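Enoyl-CoA hydratase (Bacillus halodurans, PDB 3LKE) probably catalyses the addition of water to the double bond of enoyl-CoA thioesters. Local coordinates at residues L15-D20 against E38-G43; I53-H58 against V105-G110. All coordinates share one frame; numbering follows the deposited sequence.

Contact 1 (L15-D20 against E38-G43); sequences LYITLD and EAIRAG
The flat group in this contact is the peptide between Ala39 and Ile40, and the side chains of Ile17 and Leu15 meet it. Methyl CD1 of Ile17 lies over one face, 3.9 Å from Ala39 C and the same distance from Ile40 N. The two segments are the strand and the helix that open a beta-alpha-beta unit, made of strand 14-19, helix 30-45 and strand 51-56. CD1 of Leu15 comes in beyond the oxygen end of the peptide, tilted to that same side of the plane, 3.9 Å from Ala39 O. This oxygen is already taken by the helix bond from Gly43 N. The helix runs back over the strand almost exactly antiparallel, at 176°, with the short axes 9.5 Å apart. The strand offers only methyl groups, and these pack on helix backbone as much as on side chains. Ile17 reaches the helix with an extended chain: CG1 is anti to the carbonyl carbon (chi1 -62°) and CD1 continues straight on (chi2 -179°). This brings CD1 down between two helix side chains, 4.0 Å from Ala39 CB and 4.1 Å from Ile40 CG1. Although the Ile40 bond to CB points away from the strand, CG1 still touches Ile17. The side chain also packs on Cys93 and Ile97 of helix 81-98. On the strand side, Ile17 also touches Val6, and Leu15 touches Thr8 and Ile10, all on strand 6-10. The helix thus covers a face of the sheet near its strand 6-10 end. Gly43 allows the backbone to come close to Leu15. A beta carbon at this position would lie 2.8 Å from Leu15 CD1, which is a clash. As built, that methyl rests 3.7 Å from Gly43 CA.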
loop_
_atom_site.group_PDB
_atom_site.type_symbol
_atom_site.label_atom_id
_atom_site.label_comp_id
_atom_site.label_asym_id
_atom_site.label_seq_id
_atom_site.Cartn_x
_atom_site.Cartn_y
_atom_site.Cartn_z
ATOM N N LEU A 15 17.652 3.822 24.666
ATOM C CA LEU A 15 17.022 2.999 25.692
ATOM C C LEU A 15 16.884 1.559 25.220
ATOM O O LEU A 15 16.290 1.291 24.166
ATOM C CB LEU A 15 15.638 3.553 26.051
ATOM C CG LEU A 15 14.922 3.182 27.359
ATOM C CD1 LEU A 15 13.510 2.644 27.120
ATOM C CD2 LEU A 15 15.723 2.226 28.251
ATOM N N TYR A 16 17.429 0.637 26.009
ATOM C CA TYR A 16 17.334 -0.789 25.731
ATOM C C TYR A 16 16.293 -1.425 26.632
ATOM O O TYR A 16 16.402 -1.365 27.863
ATOM C CB TYR A 16 18.694 -1.470 25.933
ATOM C CG TYR A 16 19.731 -1.044 24.914
ATOM C CD1 TYR A 16 20.451 0.136 25.081
ATOM C CD2 TYR A 16 19.967 -1.803 23.776
ATOM C CE1 TYR A 16 21.392 0.541 24.153
ATOM C CE2 TYR A 16 20.915 -1.412 22.842
ATOM C CZ TYR A 16 21.627 -0.235 23.045
ATOM O OH TYR A 16 22.554 0.167 22.115
ATOM N N ILE A 17 15.267 -2.011 26.015
ATOM C CA ILE A 17 14.195 -2.682 26.741
ATOM C C ILE A 17 14.371 -4.175 26.522
ATOM O O ILE A 17 14.302 -4.652 25.386
ATOM C CB ILE A 17 12.786 -2.233 26.249
ATOM C CG1 ILE A 17 12.595 -0.731 26.483
ATOM C CG2 ILE A 17 11.693 -3.028 26.948
ATOM C CD1 ILE A 17 11.224 -0.193 26.038
ATOM N N THR A 18 14.636 -4.907 27.606
ATOM C CA THR A 18 14.979 -6.323 27.505
ATOM C C THR A 18 13.950 -7.221 28.166
ATOM O O THR A 18 13.641 -7.071 29.357
ATOM C CB THR A 18 16.364 -6.596 28.160
ATOM O OG1 THR A 18 17.340 -5.734 27.562
ATOM C CG2 THR A 18 16.786 -8.047 27.962
ATOM N N LEU A 19 13.404 -8.151 27.391
ATOM C CA LEU A 19 12.450 -9.111 27.916
ATOM C C LEU A 19 13.212 -10.208 28.646
ATOM O O LEU A 19 14.161 -10.774 28.106
ATOM C CB LEU A 19 11.623 -9.733 26.796
ATOM C CG LEU A 19 10.940 -8.761 25.826
ATOM C CD1 LEU A 19 10.170 -9.539 24.781
ATOM C CD2 LEU A 19 10.030 -7.809 26.577
ATOM N N ASP A 20 12.766 -10.513 29.859
ATOM C CA ASP A 20 13.453 -11.468 30.721
ATOM C C ASP A 20 12.418 -12.232 31.548
ATOM O O ASP A 20 12.199 -11.937 32.724
ATOM C CB ASP A 20 14.439 -10.718 31.617
ATOM C CG ASP A 20 15.371 -11.649 32.375
ATOM O OD1 ASP A 20 15.281 -12.874 32.164
ATOM O OD2 ASP A 20 16.186 -11.145 33.173
ATOM N N GLU A 38 5.174 0.116 30.891
ATOM C CA GLU A 38 5.833 1.094 31.744
ATOM C C GLU A 38 7.197 1.494 31.180
ATOM O O GLU A 38 7.572 2.667 31.198
ATOM C CB GLU A 38 5.976 0.503 33.150
ATOM C CG GLU A 38 6.591 1.416 34.188
ATOM C CD GLU A 38 6.780 0.718 35.528
ATOM O OE1 GLU A 38 7.534 1.249 36.375
ATOM O OE2 GLU A 38 6.182 -0.366 35.729
ATOM N N ALA A 39 7.927 0.514 30.661
ATOM C CA ALA A 39 9.234 0.753 30.073
ATOM C C ALA A 39 9.115 1.563 28.782
ATOM O O ALA A 39 9.897 2.481 28.536
ATOM C CB ALA A 39 9.943 -0.574 29.804
ATOM N N ILE A 40 8.131 1.214 27.960
ATOM C CA ILE A 40 7.912 1.907 26.692
ATOM C C ILE A 40 7.589 3.382 26.917
ATOM O O ILE A 40 8.151 4.263 26.262
ATOM C CB ILE A 40 6.766 1.256 25.889
ATOM C CG1 ILE A 40 7.190 -0.130 25.391
ATOM C CG2 ILE A 40 6.364 2.151 24.723
ATOM C CD1 ILE A 40 6.034 -1.004 24.925
ATOM N N ARG A 41 6.671 3.638 27.839
ATOM C CA ARG A 41 6.265 5.003 28.169
ATOM C C ARG A 41 7.428 5.822 28.716
ATOM O O ARG A 41 7.612 6.985 28.346
ATOM C CB ARG A 41 5.112 4.981 29.174
ATOM C CG ARG A 41 3.786 4.548 28.562
ATOM C CD ARG A 41 2.707 4.339 29.614
ATOM N NE ARG A 41 1.402 4.195 28.981
ATOM C CZ ARG A 41 0.330 3.669 29.561
ATOM N NH1 ARG A 41 0.396 3.218 30.809
ATOM N NH2 ARG A 41 -0.813 3.585 28.883
ATOM N N ALA A 42 8.209 5.214 29.604
ATOM C CA ALA A 42 9.363 5.887 30.185
ATOM C C ALA A 42 10.357 6.299 29.102
ATOM O O ALA A 42 10.932 7.388 29.157
ATOM C CB ALA A 42 10.031 4.998 31.223
ATOM N N GLY A 43 10.556 5.428 28.114
ATOM C CA GLY A 43 11.428 5.734 26.997
ATOM C C GLY A 43 10.877 6.850 26.126
ATOM O O GLY A 43 11.633 7.709 25.671
#

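Contact 2 (I53-H58 against V105-G110); sequences ILQSKH and VALING
Strands 53-56 and 105-108 run parallel at 17°, and two nearly straight backbone bonds join them: Leu54 N to Val105 O and Leu107 N to Leu54 O, both 2.8 Å. They are neighbours in the main sheet of a crotonase-like fold. Ile53 and Val105 stand next to each other on one face. Their fit is tight, with Ile53 CD1 only 3.5 Å from Val105 CB. The other branch of Ile53, CG2, meets Leu107 CD1 at 3.6 Å. Gln55 runs alongside Leu107 and brings OE1 near the same methyl, while its NE2 bonds to Thr18 OG1. Past Leu107 the strands separate. A water bridges the opening: it accepts from Ser56 N at 2.9 Å and donates to Leu107 O at 2.7 Å, with a weak bond to Asn109 OD1. Asn109 closes the end of the pair. Its CG sits between the backbone N and the carbonyl carbon (chi1 61°), and ND2 donates to His58 O at 2.7 Å. This bond is bent, at 141°. The oxygen lies in the amide plane, but ND2 stands above the carbonyl plane of His58. With an alanine here, His58 O is likely to lose its amide donor and the water its weak third partner. Ser56 OG accepts from His58 N in an ST turn and also bonds to Tyr61 O. Helix 190-205 covers the face carrying Ile53, Val105 and Leu107. Leu54 and Ala106 lie on the other face, where they touch Cys123 and Met120 respectively. Strands 14-19 and 125-129 flank the pair in the sheet.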
loop_
_atom_site.group_PDB
_atom_site.type_symbol
_atom_site.label_atom_id
_atom_site.label_comp_id
_atom_site.label_asym_id
_atom_site.label_seq_id
_atom_site.Cartn_x
_atom_site.Cartn_y
_atom_site.Cartn_z
ATOM N N ILE A 53 15.409 0.370 21.755
ATOM C CA ILE A 53 15.720 -0.952 21.231
ATOM C C ILE A 53 15.009 -2.013 22.066
ATOM O O ILE A 53 15.167 -2.039 23.285
ATOM C CB ILE A 53 17.246 -1.229 21.322
ATOM C CG1 ILE A 53 18.030 -0.176 20.540
ATOM C CG2 ILE A 53 17.569 -2.629 20.804
ATOM C CD1 ILE A 53 17.762 -0.209 19.049
ATOM N N LEU A 54 14.232 -2.883 21.419
ATOM C CA LEU A 54 13.541 -3.967 22.129
ATOM C C LEU A 54 14.246 -5.271 21.820
ATOM O O LEU A 54 14.556 -5.551 20.658
ATOM C CB LEU A 54 12.064 -4.032 21.713
ATOM C CG LEU A 54 11.243 -2.818 22.155
ATOM C CD1 LEU A 54 10.681 -2.126 20.915
ATOM C CD2 LEU A 54 10.134 -3.219 23.093
ATOM N N GLN A 55 14.547 -6.054 22.857
ATOM C CA GLN A 55 15.346 -7.262 22.676
ATOM C C GLN A 55 15.030 -8.298 23.753
ATOM O O GLN A 55 14.286 -8.019 24.684
ATOM C CB GLN A 55 16.840 -6.910 22.724
ATOM C CG GLN A 55 17.281 -6.285 24.038
ATOM C CD GLN A 55 18.735 -5.807 23.990
ATOM O OE1 GLN A 55 19.373 -5.815 22.935
ATOM N NE2 GLN A 55 19.256 -5.391 25.135
ATOM N N SER A 56 15.610 -9.488 23.602
ATOM C CA SER A 56 15.450 -10.580 24.554
ATOM C C SER A 56 16.823 -10.930 25.102
ATOM O O SER A 56 17.810 -10.938 24.358
ATOM C CB SER A 56 14.868 -11.821 23.875
ATOM O OG SER A 56 14.892 -12.933 24.773
ATOM N N LYS A 57 16.876 -11.226 26.393
ATOM C CA LYS A 57 18.135 -11.595 27.036
ATOM C C LYS A 57 18.418 -13.085 26.892
ATOM O O LYS A 57 19.472 -13.572 27.314
ATOM C CB LYS A 57 18.116 -11.223 28.520
ATOM C CG LYS A 57 19.441 -11.491 29.213
ATOM C CD LYS A 57 19.292 -11.632 30.716
ATOM C CE LYS A 57 18.820 -10.341 31.352
ATOM N NZ LYS A 57 19.576 -10.108 32.617
ATOM N N HIS A 58 17.479 -13.817 26.304
ATOM C CA HIS A 58 17.598 -15.264 26.244
ATOM C C HIS A 58 17.846 -15.777 24.837
ATOM O O HIS A 58 17.079 -15.509 23.903
ATOM C CB HIS A 58 16.389 -15.938 26.895
ATOM C CG HIS A 58 16.179 -15.518 28.315
ATOM N ND1 HIS A 58 16.958 -15.991 29.355
ATOM C CD2 HIS A 58 15.305 -14.646 28.868
ATOM C CE1 HIS A 58 16.564 -15.435 30.484
ATOM N NE2 HIS A 58 15.560 -14.619 30.220
ATOM N N VAL A 105 13.463 0.008 17.299
ATOM C CA VAL A 105 14.035 -1.148 16.633
ATOM C C VAL A 105 13.807 -2.398 17.479
ATOM O O VAL A 105 14.063 -2.380 18.682
ATOM C CB VAL A 105 15.557 -0.964 16.440
ATOM C CG1 VAL A 105 16.162 -2.160 15.710
ATOM C CG2 VAL A 105 15.839 0.333 15.701
ATOM N N ALA A 106 13.341 -3.476 16.851
ATOM C CA ALA A 106 13.206 -4.761 17.533
ATOM C C ALA A 106 14.269 -5.730 17.044
ATOM O O ALA A 106 14.494 -5.873 15.845
ATOM C CB ALA A 106 11.802 -5.339 17.318
ATOM N N LEU A 107 14.956 -6.376 17.981
ATOM C CA LEU A 107 15.987 -7.338 17.611
ATOM C C LEU A 107 15.446 -8.731 17.883
ATOM O O LEU A 107 15.288 -9.108 19.049
ATOM C CB LEU A 107 17.266 -7.091 18.426
ATOM C CG LEU A 107 17.774 -5.649 18.384
ATOM C CD1 LEU A 107 19.039 -5.484 19.235
ATOM C CD2 LEU A 107 18.052 -5.264 16.941
ATOM N N ILE A 108 15.145 -9.470 16.818
ATOM C CA ILE A 108 14.547 -10.792 16.950
ATOM C C ILE A 108 15.640 -11.846 16.892
ATOM O O ILE A 108 16.100 -12.201 15.812
ATOM C CB ILE A 108 13.537 -11.091 15.824
ATOM C CG1 ILE A 108 12.593 -9.901 15.589
ATOM C CG2 ILE A 108 12.763 -12.364 16.136
ATOM C CD1 ILE A 108 11.770 -9.512 16.822
ATOM N N ASN A 109 16.035 -12.344 18.059
ATOM C CA ASN A 109 17.189 -13.239 18.146
ATOM C C ASN A 109 16.839 -14.710 17.945
ATOM O O ASN A 109 17.559 -15.435 17.276
ATOM C CB ASN A 109 17.927 -13.044 19.467
ATOM C CG ASN A 109 17.055 -13.353 20.673
ATOM O OD1 ASN A 109 15.927 -12.888 20.765
ATOM N ND2 ASN A 109 17.580 -14.133 21.602
ATOM N N GLY A 110 15.728 -15.139 18.530
ATOM C CA GLY A 110 15.275 -16.514 18.406
ATOM C C GLY A 110 13.822 -16.526 17.975
ATOM O O GLY A 110 13.355 -15.583 17.328
HETATM O O HOH W 1 16.864 -9.935 21.076
#

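How the contacts relate
Both contacts are buried, and they meet in one sheet, where strands 14-19 and 51-56 are neighbours. Contact 1 packs strand methyls on helix backbone and side chains, by van der Waals contact. Contact 2 lies nearer the centre of the chain and joins strands edge to edge, combining backbone bonds, apolar pairs, a water and a side-chain amide. Helix 30-45 of contact 1 leads along the chain into strand 51-56 of contact 2. The contacts also touch directly, and polar links run along the whole strand pair. Leu15 O and Ile53 N are 2.7 Å apart, a probable backbone bond. At the other strand end, Asp20 OD1 pairs with His58 NE2.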